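Local atomic coordinates of carboxylesterase (Uncultured bacterium, PDB entry 5GMX), a protein that hydrolyses carboxylic esters as a family VIII carboxylesterase of the beta-lactamase fold and also acts on oxyimino cephalosporins. Residues 323-328 with 339-344; 64-69 with 269-274; 201-206 with 262-267; 281-286 with 349-354. All coordinates share one frame; numbering follows the deposited sequence.

Contact 1 of 4, residues 323-328 with 339-344; sequences GFILNK and FGHSGW. With PMS (phenylmethanesulfonic acid), chain C.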
loop_
_atom_site.group_PDB
_atom_site.type_symbol
_atom_site.label_atom_id
_atom_site.label_comp_id
_atom_site.label_asym_id
_atom_site.label_seq_id
_atom_site.Cartn_x
_atom_site.Cartn_y
_atom_site.Cartn_z
ATOM N N GLY A 323 -5.614 -7.101 -5.451
ATOM C CA GLY A 323 -5.193 -6.045 -4.552
ATOM C C GLY A 323 -3.898 -5.362 -4.939
ATOM O O GLY A 323 -3.649 -4.232 -4.530
ATOM N N PHE A 324 -3.059 -6.049 -5.706
ATOM C CA PHE A 324 -1.758 -5.497 -6.083
ATOM C C PHE A 324 -1.727 -5.031 -7.523
ATOM O O PHE A 324 -2.361 -5.624 -8.385
ATOM C CB PHE A 324 -0.650 -6.531 -5.875
ATOM C CG PHE A 324 -0.458 -6.943 -4.447
ATOM C CD1 PHE A 324 0.392 -6.223 -3.617
ATOM C CD2 PHE A 324 -1.122 -8.050 -3.938
ATOM C CE1 PHE A 324 0.592 -6.607 -2.301
ATOM C CE2 PHE A 324 -0.937 -8.441 -2.621
ATOM C CZ PHE A 324 -0.076 -7.717 -1.801
ATOM N N ILE A 325 -0.974 -3.967 -7.769
ATOM C CA ILE A 325 -0.626 -3.568 -9.121
ATOM C C ILE A 325 0.376 -4.562 -9.696
ATOM O O ILE A 325 1.408 -4.836 -9.084
ATOM C CB ILE A 325 -0.002 -2.162 -9.156
ATOM C CG1 ILE A 325 -1.000 -1.112 -8.652
ATOM C CG2 ILE A 325 0.480 -1.826 -10.562
ATOM C CD1 ILE A 325 -0.381 0.277 -8.513
ATOM N N LEU A 326 0.066 -5.115 -10.857
ATOM C CA LEU A 326 1.010 -5.979 -11.550
ATOM C C LEU A 326 1.834 -5.134 -12.511
ATOM O O LEU A 326 1.364 -4.111 -13.016
ATOM C CB LEU A 326 0.294 -7.111 -12.287
ATOM C CG LEU A 326 -0.465 -8.118 -11.415
ATOM C CD1 LEU A 326 -1.075 -9.239 -12.266
ATOM C CD2 LEU A 326 0.429 -8.699 -10.346
ATOM N N ASN A 327 3.071 -5.558 -12.731
ATOM C CA ASN A 327 4.040 -4.780 -13.478
ATOM C C ASN A 327 3.583 -4.485 -14.900
ATOM O O ASN A 327 2.955 -5.310 -15.563
ATOM C CB ASN A 327 5.387 -5.506 -13.488
ATOM C CG ASN A 327 6.552 -4.569 -13.726
ATOM O OD1 ASN A 327 6.374 -3.356 -13.849
ATOM N ND2 ASN A 327 7.752 -5.120 -13.753
ATOM N N LYS A 328 3.899 -3.275 -15.339
ATOM C CA LYS A 328 3.611 -2.803 -16.679
ATOM C C LYS A 328 4.631 -1.742 -17.044
ATOM O O LYS A 328 4.907 -0.845 -16.240
ATOM C CB LYS A 328 2.208 -2.214 -16.765
ATOM C CG LYS A 328 1.884 -1.628 -18.128
ATOM C CD LYS A 328 0.593 -0.833 -18.086
ATOM C CE LYS A 328 0.610 0.296 -19.105
ATOM N NZ LYS A 328 -0.406 1.336 -18.755
ATOM N N PHE A 339 5.080 -7.453 -8.582
ATOM C CA PHE A 339 3.813 -6.881 -8.093
ATOM C C PHE A 339 4.070 -5.971 -6.904
ATOM O O PHE A 339 5.023 -6.178 -6.151
ATOM C CB PHE A 339 2.821 -7.988 -7.706
ATOM C CG PHE A 339 3.298 -8.853 -6.577
ATOM C CD1 PHE A 339 4.107 -9.957 -6.822
ATOM C CD2 PHE A 339 2.948 -8.559 -5.264
ATOM C CE1 PHE A 339 4.553 -10.750 -5.777
ATOM C CE2 PHE A 339 3.388 -9.352 -4.215
ATOM C CZ PHE A 339 4.196 -10.448 -4.472
ATOM N N GLY A 340 3.221 -4.979 -6.714
ATOM C CA GLY A 340 3.371 -4.106 -5.574
ATOM C C GLY A 340 2.303 -3.043 -5.550
ATOM O O GLY A 340 1.217 -3.238 -6.078
ATOM N N HIS A 341 2.610 -1.928 -4.904
ATOM C CA HIS A 341 1.715 -0.789 -4.915
ATOM C C HIS A 341 2.487 0.487 -4.647
ATOM O O HIS A 341 3.468 0.495 -3.903
ATOM C CB HIS A 341 0.590 -0.946 -3.888
ATOM C CG HIS A 341 -0.744 -0.506 -4.404
ATOM N ND1 HIS A 341 -1.057 0.817 -4.619
ATOM C CD2 HIS A 341 -1.837 -1.217 -4.768
ATOM C CE1 HIS A 341 -2.290 0.905 -5.088
ATOM N NE2 HIS A 341 -2.787 -0.316 -5.185
ATOM N N SER A 342 2.041 1.559 -5.284
ATOM C CA SER A 342 2.676 2.853 -5.140
ATOM C C SER A 342 1.733 3.824 -4.459
ATOM O O SER A 342 0.527 3.587 -4.383
ATOM C CB SER A 342 3.097 3.386 -6.506
ATOM O OG SER A 342 3.882 2.430 -7.187
ATOM N N GLY A 343 2.281 4.936 -3.992
ATOM C CA GLY A 343 1.478 5.923 -3.310
ATOM C C GLY A 343 1.638 7.306 -3.893
ATOM O O GLY A 343 2.668 7.648 -4.477
ATOM N N TRP A 344 0.594 8.103 -3.733
ATOM C CA TRP A 344 0.604 9.494 -4.148
ATOM C C TRP A 344 1.822 10.225 -3.597
ATOM O O TRP A 344 2.055 10.220 -2.389
ATOM C CB TRP A 344 -0.684 10.164 -3.678
ATOM C CG TRP A 344 -0.902 11.540 -4.166
ATOM C CD1 TRP A 344 -0.474 12.079 -5.344
ATOM C CD2 TRP A 344 -1.624 12.568 -3.486
ATOM N NE1 TRP A 344 -0.873 13.393 -5.430
ATOM C CE2 TRP A 344 -1.583 13.715 -4.302
ATOM C CE3 TRP A 344 -2.291 12.634 -2.256
ATOM C CZ2 TRP A 344 -2.193 14.913 -3.933
ATOM C CZ3 TRP A 344 -2.893 13.824 -1.890
ATOM C CH2 TRP A 344 -2.841 14.947 -2.726
HETATM C C PMS C . -4.515 7.467 -2.386
HETATM S S PMS C . -3.183 6.734 -3.312
HETATM C C1 PMS C . -5.081 8.703 -3.063
HETATM C C2 PMS C . -4.584 9.961 -2.751
HETATM C C3 PMS C . -5.105 11.091 -3.367
HETATM C C4 PMS C . -6.128 10.968 -4.294
HETATM C C5 PMS C . -6.628 9.713 -4.607
HETATM C C6 PMS C . -6.108 8.585 -3.990
HETATM O O2S PMS C . -3.290 6.918 -4.810
HETATM O O1S PMS C . -1.874 7.433 -3.032
HETATM O O HOH W 1 -5.147 -1.835 -4.825
#
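The CD1 methyl of Ile-325 sits almost squarely over the imidazole of His-341, 4.0 Å from the ring centroid and 9° off the normal, a CH-pi contact between two side chains that cross at about a right angle. Having CG1 beside its own backbone N (chi1 -62°) and CD1 extended beyond it, Ile-325 carries the methyl across to the ring. The imidazole is also held at its rim. ND1 donates to Ser-342 O at 3.2 Å with the acceptor nearly in the ring plane, while NE2 and Gly-323 O share a water, 2.8 Å from Gly-323 O.

The backbones form a short antiparallel ladder in the main beta-lactamase-type sheet. Ile-325 and Gly-340 form the hydrogen-bonded pair, with Gly-340 N to Ile-325 O at 3.0 Å the straighter bond of the two. Leu-326 and Phe-339 make the next, non-hydrogen-bonded pair, in which Leu-326 CD2 lies 3.6 Å from Phe-339 CB. Phe-339 also turns its edge to the face of Phe-324, on the other side of Ile-325 in the chain, in a T-shaped stack, planes at 75°, beside helices 72-86 and 272-283.

Past the strand, Trp-344 N donates to O1S of phenylmethanesulfonic acid at 2.7 Å. His-341, which opens a His-Ser-Gly sequence probably equivalent to the K(T/S)G motif of beta-lactamases, also touches Lys-74 and Tyr-160 of the ligand pocket; with its ring fixed on a face and at two edges, it probably helps keep that pocket's wall in shape.

Contact 2 of 4, residues 64-69 with 269-274; sequences DTLINT and QGNGRG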
loop_
_atom_site.group_PDB
_atom_site.type_symbol
_atom_site.label_atom_id
_atom_site.label_comp_id
_atom_site.label_asym_id
_atom_site.label_seq_id
_atom_site.Cartn_x
_atom_site.Cartn_y
_atom_site.Cartn_z
ATOM N N ASP A 64 14.192 5.534 12.830
ATOM C CA ASP A 64 12.819 5.125 13.121
ATOM C C ASP A 64 11.756 6.128 12.658
ATOM O O ASP A 64 10.596 6.020 13.050
ATOM C CB ASP A 64 12.663 4.869 14.628
ATOM C CG ASP A 64 12.843 6.125 15.464
ATOM O OD1 ASP A 64 13.319 7.150 14.922
ATOM O OD2 ASP A 64 12.550 6.076 16.681
ATOM N N THR A 65 12.153 7.092 11.832
ATOM C CA THR A 65 11.225 8.112 11.349
ATOM C C THR A 65 10.132 7.488 10.470
ATOM O O THR A 65 10.404 6.615 9.644
ATOM C CB THR A 65 11.976 9.224 10.573
ATOM O OG1 THR A 65 12.811 9.950 11.484
ATOM C CG2 THR A 65 11.005 10.199 9.918
ATOM N N LEU A 66 8.892 7.921 10.686
ATOM C CA LEU A 66 7.739 7.451 9.916
ATOM C C LEU A 66 7.137 8.551 9.034
ATOM O O LEU A 66 7.256 9.734 9.335
ATOM C CB LEU A 66 6.650 6.927 10.856
ATOM C CG LEU A 66 7.055 5.798 11.806
ATOM C CD1 LEU A 66 6.024 5.691 12.899
ATOM C CD2 LEU A 66 7.181 4.479 11.050
ATOM N N ILE A 67 6.462 8.147 7.964
ATOM C CA ILE A 67 5.762 9.087 7.090
ATOM C C ILE A 67 4.507 8.420 6.519
ATOM O O ILE A 67 4.454 7.195 6.373
ATOM C CB ILE A 67 6.681 9.585 5.930
ATOM C CG1 ILE A 67 6.111 10.836 5.247
ATOM C CG2 ILE A 67 6.948 8.478 4.919
ATOM C CD1 ILE A 67 5.941 12.043 6.174
ATOM N N ASN A 68 3.490 9.222 6.228
ATOM C CA ASN A 68 2.313 8.725 5.528
ATOM C C ASN A 68 2.715 8.168 4.163
ATOM O O ASN A 68 3.461 8.804 3.420
ATOM C CB ASN A 68 1.278 9.834 5.377
ATOM C CG ASN A 68 -0.091 9.307 5.007
ATOM O OD1 ASN A 68 -0.903 9.016 5.878
ATOM N ND2 ASN A 68 -0.351 9.175 3.710
ATOM N N THR A 69 2.235 6.977 3.831
ATOM C CA THR A 69 2.633 6.336 2.577
ATOM C C THR A 69 1.509 6.290 1.544
ATOM O O THR A 69 1.692 5.743 0.460
ATOM C CB THR A 69 3.115 4.898 2.816
ATOM O OG1 THR A 69 2.055 4.131 3.401
ATOM C CG2 THR A 69 4.334 4.884 3.750
ATOM N N GLN A 269 1.328 4.586 8.162
ATOM C CA GLN A 269 2.510 5.300 8.617
ATOM C C GLN A 269 3.675 4.322 8.617
ATOM O O GLN A 269 3.658 3.331 9.348
ATOM C CB GLN A 269 2.317 5.893 10.024
ATOM C CG GLN A 269 1.043 6.694 10.218
ATOM C CD GLN A 269 1.035 7.953 9.380
ATOM O OE1 GLN A 269 1.955 8.767 9.464
ATOM N NE2 GLN A 269 0.014 8.101 8.530
ATOM N N GLY A 270 4.698 4.604 7.819
ATOM C CA GLY A 270 5.783 3.660 7.680
ATOM C C GLY A 270 7.040 4.275 7.116
ATOM O O GLY A 270 7.155 5.496 6.990
ATOM N N ASN A 271 8.004 3.418 6.819
ATOM C CA ASN A 271 9.230 3.843 6.156
ATOM C C ASN A 271 9.694 2.759 5.197
ATOM O O ASN A 271 9.077 1.691 5.123
ATOM C CB ASN A 271 10.320 4.162 7.183
ATOM C CG ASN A 271 10.495 3.056 8.211
ATOM O OD1 ASN A 271 10.535 1.873 7.866
ATOM N ND2 ASN A 271 10.600 3.436 9.480
ATOM N N GLY A 272 10.791 3.021 4.492
ATOM C CA GLY A 272 11.312 2.100 3.494
ATOM C C GLY A 272 11.661 0.728 4.040
ATOM O O GLY A 272 11.491 -0.284 3.355
ATOM N N ARG A 273 12.143 0.685 5.278
ATOM C CA ARG A 273 12.524 -0.585 5.895
ATOM C C ARG A 273 11.319 -1.496 6.149
ATOM O O ARG A 273 11.374 -2.689 5.850
ATOM C CB ARG A 273 13.282 -0.344 7.207
ATOM C CG ARG A 273 13.753 -1.630 7.894
ATOM C CD ARG A 273 14.720 -1.337 9.043
ATOM N NE ARG A 273 14.171 -0.329 9.931
ATOM C CZ ARG A 273 14.657 0.900 10.074
ATOM N NH1 ARG A 273 15.740 1.283 9.407
ATOM N NH2 ARG A 273 14.058 1.746 10.896
ATOM N N GLY A 274 10.234 -0.943 6.692
ATOM C CA GLY A 274 9.037 -1.733 6.954
ATOM C C GLY A 274 8.440 -2.312 5.678
ATOM O O GLY A 274 8.117 -3.522 5.588
HETATM O O HOH W 2 2.814 11.594 8.084
#
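Ile-67 and Gly-270 form the hydrogen-bonded pair of a short antiparallel ladder, part of the small three-stranded sheet beside the active-site pocket of this beta-lactamase-type fold. Their backbones exchange two bonds, Ile-67 N to Gly-270 O at 2.9 Å and Gly-270 N to Ile-67 O at 3.0 Å. Strand 201-202 adds to the other edge of 269-270.

Among the van der Waals contacts, Leu-66 lays CD2 3.7 Å from Gly-270 CA, and the CG2 branch of Ile-67 touches Gly-270 O at 3.6 Å.

The side-chain amides supply the remaining polar links. Gln-269 is bent at chi2 (-66°), which folds its amide back over the neighbouring strand; NE2 gives Asn-68 OD1 a weak bond, the two amide planes 52° apart, and OE1 accepts a hydrogen bond from a water that in turn accepts from Asn-68 N. Stronger partners lie outside: Trp-258 NE1 donates to Asn-68 OD1, and Gln-269 NE2 donates to Asn-267 O.

Asn-271 is the N-cap of helix 272-283, its OD1 accepting from Gly-274 N at 3.1 Å. Its ND2 serves Asp-200 as well as Thr-65 O, the latter at 3.2 Å and lying in the amide plane, although the nitrogen stands 41° out of the carbonyl plane of Thr-65.

Contact 3 of 4, residues 201-206 with 262-267; sequences YYIGLP and EVPGAN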
loop_
_atom_site.group_PDB
_atom_site.type_symbol
_atom_site.label_atom_id
_atom_site.label_comp_id
_atom_site.label_asym_id
_atom_site.label_seq_id
_atom_site.Cartn_x
_atom_site.Cartn_y
_atom_site.Cartn_z
ATOM N N TYR A 201 5.909 -0.127 10.287
ATOM C CA TYR A 201 4.705 0.133 9.489
ATOM C C TYR A 201 3.435 -0.056 10.314
ATOM O O TYR A 201 3.183 -1.136 10.857
ATOM C CB TYR A 201 4.647 -0.761 8.242
ATOM C CG TYR A 201 3.800 -0.148 7.148
ATOM C CD1 TYR A 201 2.415 -0.229 7.178
ATOM C CD2 TYR A 201 4.383 0.533 6.105
ATOM C CE1 TYR A 201 1.636 0.353 6.186
ATOM C CE2 TYR A 201 3.613 1.119 5.107
ATOM C CZ TYR A 201 2.246 1.024 5.147
ATOM O OH TYR A 201 1.501 1.614 4.137
ATOM N N TYR A 202 2.623 0.994 10.370
ATOM C CA TYR A 202 1.400 1.003 11.163
ATOM C C TYR A 202 0.177 1.394 10.327
ATOM O O TYR A 202 0.247 2.283 9.485
ATOM C CB TYR A 202 1.511 1.992 12.331
ATOM C CG TYR A 202 2.653 1.752 13.294
ATOM C CD1 TYR A 202 3.945 2.164 12.990
ATOM C CD2 TYR A 202 2.431 1.147 14.529
ATOM C CE1 TYR A 202 4.992 1.947 13.881
ATOM C CE2 TYR A 202 3.468 0.942 15.424
ATOM C CZ TYR A 202 4.743 1.340 15.094
ATOM O OH TYR A 202 5.783 1.143 15.985
ATOM N N ILE A 203 -0.942 0.732 10.584
ATOM C CA ILE A 203 -2.231 1.207 10.109
ATOM C C ILE A 203 -3.041 1.526 11.348
ATOM O O ILE A 203 -3.523 0.622 12.033
ATOM C CB ILE A 203 -2.945 0.178 9.222
ATOM C CG1 ILE A 203 -2.055 -0.194 8.029
ATOM C CG2 ILE A 203 -4.287 0.737 8.736
ATOM C CD1 ILE A 203 -2.543 -1.400 7.250
ATOM N N GLY A 204 -3.155 2.815 11.655
ATOM C CA GLY A 204 -3.625 3.243 12.959
ATOM C C GLY A 204 -2.401 3.390 13.844
ATOM O O GLY A 204 -1.902 2.407 14.391
ATOM N N LEU A 205 -1.881 4.608 13.949
ATOM C CA LEU A 205 -0.642 4.831 14.687
ATOM C C LEU A 205 -0.902 5.112 16.172
ATOM O O LEU A 205 -1.581 6.086 16.509
ATOM C CB LEU A 205 0.141 5.988 14.063
ATOM C CG LEU A 205 1.539 6.204 14.641
ATOM C CD1 LEU A 205 2.466 5.072 14.211
ATOM C CD2 LEU A 205 2.080 7.549 14.225
ATOM N N PRO A 206 -0.364 4.264 17.065
ATOM C CA PRO A 206 -0.485 4.493 18.518
ATOM C C PRO A 206 0.109 5.842 18.932
ATOM O O PRO A 206 1.138 6.231 18.382
ATOM C CB PRO A 206 0.323 3.336 19.133
ATOM C CG PRO A 206 0.375 2.281 18.059
ATOM C CD PRO A 206 0.412 3.048 16.757
ATOM N N GLU A 262 -7.969 4.347 11.249
ATOM C CA GLU A 262 -7.614 3.304 10.299
ATOM C C GLU A 262 -8.271 3.590 8.951
ATOM O O GLU A 262 -9.476 3.435 8.784
ATOM C CB GLU A 262 -7.993 1.923 10.827
ATOM C CG GLU A 262 -7.154 1.535 12.029
ATOM C CD GLU A 262 -7.219 0.058 12.352
ATOM O OE1 GLU A 262 -6.649 -0.340 13.397
ATOM O OE2 GLU A 262 -7.804 -0.704 11.552
ATOM N N VAL A 263 -7.461 4.073 8.014
ATOM C CA VAL A 263 -7.900 4.331 6.645
ATOM C C VAL A 263 -6.933 3.610 5.724
ATOM O O VAL A 263 -6.058 4.233 5.119
ATOM C CB VAL A 263 -7.926 5.841 6.315
ATOM C CG1 VAL A 263 -8.653 6.093 4.994
ATOM C CG2 VAL A 263 -8.615 6.617 7.431
ATOM N N PRO A 264 -7.085 2.286 5.617
ATOM C CA PRO A 264 -6.087 1.412 4.984
ATOM C C PRO A 264 -5.921 1.611 3.469
ATOM O O PRO A 264 -5.071 0.965 2.863
ATOM C CB PRO A 264 -6.618 0.006 5.291
ATOM C CG PRO A 264 -7.589 0.190 6.444
ATOM C CD PRO A 264 -8.211 1.522 6.179
ATOM N N GLY A 265 -6.713 2.484 2.857
ATOM C CA GLY A 265 -6.443 2.842 1.479
ATOM C C GLY A 265 -5.371 3.921 1.361
ATOM O O GLY A 265 -4.834 4.144 0.278
ATOM N N ALA A 266 -5.051 4.602 2.462
ATOM C CA ALA A 266 -4.264 5.829 2.340
ATOM C C ALA A 266 -3.479 6.310 3.566
ATOM O O ALA A 266 -2.707 7.255 3.441
ATOM C CB ALA A 266 -5.187 6.960 1.883
ATOM N N ASN A 267 -3.649 5.714 4.740
ATOM C CA ASN A 267 -3.038 6.359 5.899
ATOM C C ASN A 267 -1.975 5.543 6.628
ATOM O O ASN A 267 -1.684 5.793 7.798
ATOM C CB ASN A 267 -4.126 6.811 6.883
ATOM C CG ASN A 267 -4.508 5.749 7.888
ATOM O OD1 ASN A 267 -4.528 4.547 7.592
ATOM N ND2 ASN A 267 -4.817 6.197 9.104
HETATM O O HOH W 3 -4.284 -0.345 14.715
HETATM O O HOH W 4 -2.064 5.209 10.468
#
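Ile-203 and Glu-262 meet where the residues following Tyr-202 pass the loop after helix 256-260. The CG2 branch of Ile-203 faces that loop, 4.1 Å from Pro-264 CG and 4.0 Å from Asn-267 OD1, crossing each of those side chains at about a right angle. Glu-262 runs alongside the next peptide: extended beyond CG, it lays that methylene 4.0 Å from Gly-204 CA and brings its carboxylate up beside Ile-203 O. Gly-204 has a positive phi, and on that backbone a beta carbon would run into both the preceding carbonyl and Glu-262 CG.

Water supplies the polar links across the gap. One molecule lies 2.7 Å from Glu-262 OE1 and also hydrogen-bonds to Ile-203 O. A second accepts from Gly-204 N at 2.9 Å and donates to Asn-267 O at 2.8 Å, joining the two backbones.

A second shell sets these groups in place. Asn-267 OD1 takes a weak bond from Val-263 N, and its ND2 reaches the carbonyls of Trp-258 and Ala-261. Val-263 O accepts from both Ala-266 N and Asn-267 N, the two donors arriving at opposite faces of its plane and closing the turn on that one oxygen. Ser-182 OG and Gly-184 N hold the carboxylate of Glu-262, at the start of helix 183-192.

In this beta-lactamase-type fold the same turn presents Gly-265 O to Lys-74 NZ, the lysine of the probable SxxK motif. The water on Asn-267 O links the turn to segment 201-206, and together with the turn's internal bonds it probably helps fix where Gly-265 O points.

Contact 4 of 4, residues 281-286 with 349-354; sequences ALANGG and GFADTK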
loop_
_atom_site.group_PDB
_atom_site.type_symbol
_atom_site.label_atom_id
_atom_site.label_comp_id
_atom_site.label_asym_id
_atom_site.label_seq_id
_atom_site.Cartn_x
_atom_site.Cartn_y
_atom_site.Cartn_z
ATOM N N ALA A 281 9.551 -10.531 2.435
ATOM C CA ALA A 281 8.916 -11.819 2.746
ATOM C C ALA A 281 8.145 -12.348 1.542
ATOM O O ALA A 281 8.239 -13.535 1.210
ATOM C CB ALA A 281 7.982 -11.700 3.948
ATOM N N LEU A 282 7.374 -11.475 0.892
ATOM C CA LEU A 282 6.576 -11.917 -0.256
ATOM C C LEU A 282 7.406 -12.363 -1.463
ATOM O O LEU A 282 6.997 -13.237 -2.216
ATOM C CB LEU A 282 5.598 -10.825 -0.694
ATOM C CG LEU A 282 4.570 -10.444 0.381
ATOM C CD1 LEU A 282 3.585 -9.398 -0.145
ATOM C CD2 LEU A 282 3.851 -11.675 0.944
ATOM N N ALA A 283 8.542 -11.719 -1.673
ATOM C CA ALA A 283 9.409 -12.044 -2.788
ATOM C C ALA A 283 10.185 -13.327 -2.528
ATOM O O ALA A 283 10.672 -13.969 -3.463
ATOM C CB ALA A 283 10.356 -10.898 -3.055
ATOM N N ASN A 284 10.296 -13.699 -1.259
ATOM C CA ASN A 284 11.084 -14.870 -0.882
ATOM C C ASN A 284 10.212 -16.090 -0.579
ATOM O O ASN A 284 10.575 -16.947 0.232
ATOM C CB ASN A 284 11.971 -14.542 0.319
ATOM C CG ASN A 284 13.036 -15.590 0.557
ATOM O OD1 ASN A 284 13.675 -16.057 -0.384
ATOM N ND2 ASN A 284 13.232 -15.970 1.819
ATOM N N GLY A 285 9.055 -16.164 -1.225
ATOM C CA GLY A 285 8.169 -17.297 -1.030
ATOM C C GLY A 285 7.413 -17.271 0.288
ATOM O O GLY A 285 6.887 -18.289 0.727
ATOM N N GLY A 286 7.367 -16.119 0.938
ATOM C CA GLY A 286 6.545 -15.981 2.130
ATOM C C GLY A 286 7.347 -15.941 3.417
ATOM O O GLY A 286 6.774 -15.940 4.500
ATOM N N GLY A 349 6.248 0.197 -2.885
ATOM C CA GLY A 349 6.888 -1.040 -2.502
ATOM C C GLY A 349 6.574 -2.082 -3.546
ATOM O O GLY A 349 5.490 -2.030 -4.153
ATOM N N PHE A 350 7.507 -3.001 -3.790
ATOM C CA PHE A 350 7.178 -4.135 -4.658
ATOM C C PHE A 350 8.027 -5.378 -4.408
ATOM O O PHE A 350 9.077 -5.337 -3.757
ATOM C CB PHE A 350 7.266 -3.735 -6.146
ATOM C CG PHE A 350 8.662 -3.538 -6.646
ATOM C CD1 PHE A 350 9.372 -4.603 -7.190
ATOM C CD2 PHE A 350 9.266 -2.292 -6.571
ATOM C CE1 PHE A 350 10.670 -4.428 -7.654
ATOM C CE2 PHE A 350 10.569 -2.105 -7.026
ATOM C CZ PHE A 350 11.269 -3.178 -7.569
ATOM N N ALA A 351 7.526 -6.492 -4.924
ATOM C CA ALA A 351 8.165 -7.789 -4.820
ATOM C C ALA A 351 8.404 -8.399 -6.199
ATOM O O ALA A 351 7.564 -8.290 -7.102
ATOM C CB ALA A 351 7.323 -8.722 -3.973
ATOM N N ASP A 352 9.547 -9.070 -6.313
ATOM C CA ASP A 352 10.007 -9.775 -7.510
ATOM C C ASP A 352 10.393 -11.185 -7.077
ATOM O O ASP A 352 11.460 -11.377 -6.499
ATOM C CB ASP A 352 11.202 -9.030 -8.139
ATOM C CG ASP A 352 11.868 -9.795 -9.307
ATOM O OD1 ASP A 352 11.569 -10.986 -9.543
ATOM O OD2 ASP A 352 12.736 -9.195 -9.988
ATOM N N THR A 353 9.530 -12.167 -7.331
ATOM C CA THR A 353 9.784 -13.521 -6.840
ATOM C C THR A 353 10.915 -14.228 -7.596
ATOM O O THR A 353 11.488 -15.196 -7.089
ATOM C CB THR A 353 8.527 -14.417 -6.914
ATOM O OG1 THR A 353 8.182 -14.646 -8.284
ATOM C CG2 THR A 353 7.364 -13.775 -6.196
ATOM N N LYS A 354 11.211 -13.785 -8.815
ATOM C CA LYS A 354 12.314 -14.379 -9.578
ATOM C C LYS A 354 13.664 -14.062 -8.933
ATOM O O LYS A 354 14.440 -14.967 -8.628
ATOM C CB LYS A 354 12.293 -13.908 -11.035
ATOM C CG LYS A 354 11.070 -14.380 -11.821
ATOM C CD LYS A 354 11.226 -14.110 -13.315
ATOM C CE LYS A 354 10.073 -14.702 -14.139
ATOM N NZ LYS A 354 8.796 -13.913 -14.048
HETATM O O HOH W 5 10.252 -16.640 -4.303
#
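Thr-353 rests on the end of helix 272-283, and its side chain can be followed outward from the backbone. CA comes first, its hydrogen directed at Ala-283 O in a CA-H...O contact of 3.5 Å with an angle of 162° at the hydrogen. CB stands 4.1 Å from that same oxygen. At the tip, CG2 lies 4.0 Å from Leu-282 O; with OG1 at chi1 67°, between the backbone N and the carbonyl carbon, CG2 is left anti to the carbonyl carbon, over the last turn of the helix. A water donates to Ala-283 O and, weakly, to Thr-353 O, a further link between the two carbonyls.

This is the helix-on-sheet layering of the beta-lactamase fold: the C-terminal turn of helix 272-283 lies against strand 348-352 of the large antiparallel sheet. Small side chains let the two come close. Ala-351 points its CB at the helix, 3.8 Å from Ala-283 CB, with Leu-282 CB a little farther off. Ala-283 CB in turn meets the backbone of the strand, 3.6 Å from Asp-352 O. Phe-339, on the neighbouring strand, adds its ring beside Leu-282, Ala-351 and Thr-353.

Beyond Asn-284 the chain turns away through Gly-285 and Gly-286, both at positive phi, and Ala-281 O receives Gly-286 N at 2.7 Å as well as Asn-284 N. Asp-352 directs its CB away from the helix, and its carboxylate is bound by Tyr-384 OH and Asn-335 ND2.

Overall arrangement
Contacts 1 and 4 belong to the large antiparallel sheet, where strands 339-342 and 348-352 are neighbours: Phe-339 O lies 2.8 Å from Ala-351 N, and His-341 O 3.0 Å from Gly-349 N. Contacts 2 and 3 share the small sheet, joined by Gln-269 O to Tyr-202 N at 2.8 Å and by the hydroxyls of Thr-69 and Tyr-201. Helix 272-283 connects the pairs, starting in contact 2 and ending in contact 4, the centres of contacts 2 and 4 being 19 Å apart. Phenylmethanesulfonic acid is bound directly in contact 1; the side chains of Asn-68 (contact 2) and Asn-267 (contact 3) lie about 7 and 9 Å from it. Contacts 3 and 4, on opposite sides of the chain's centre, have centres 22 Å apart.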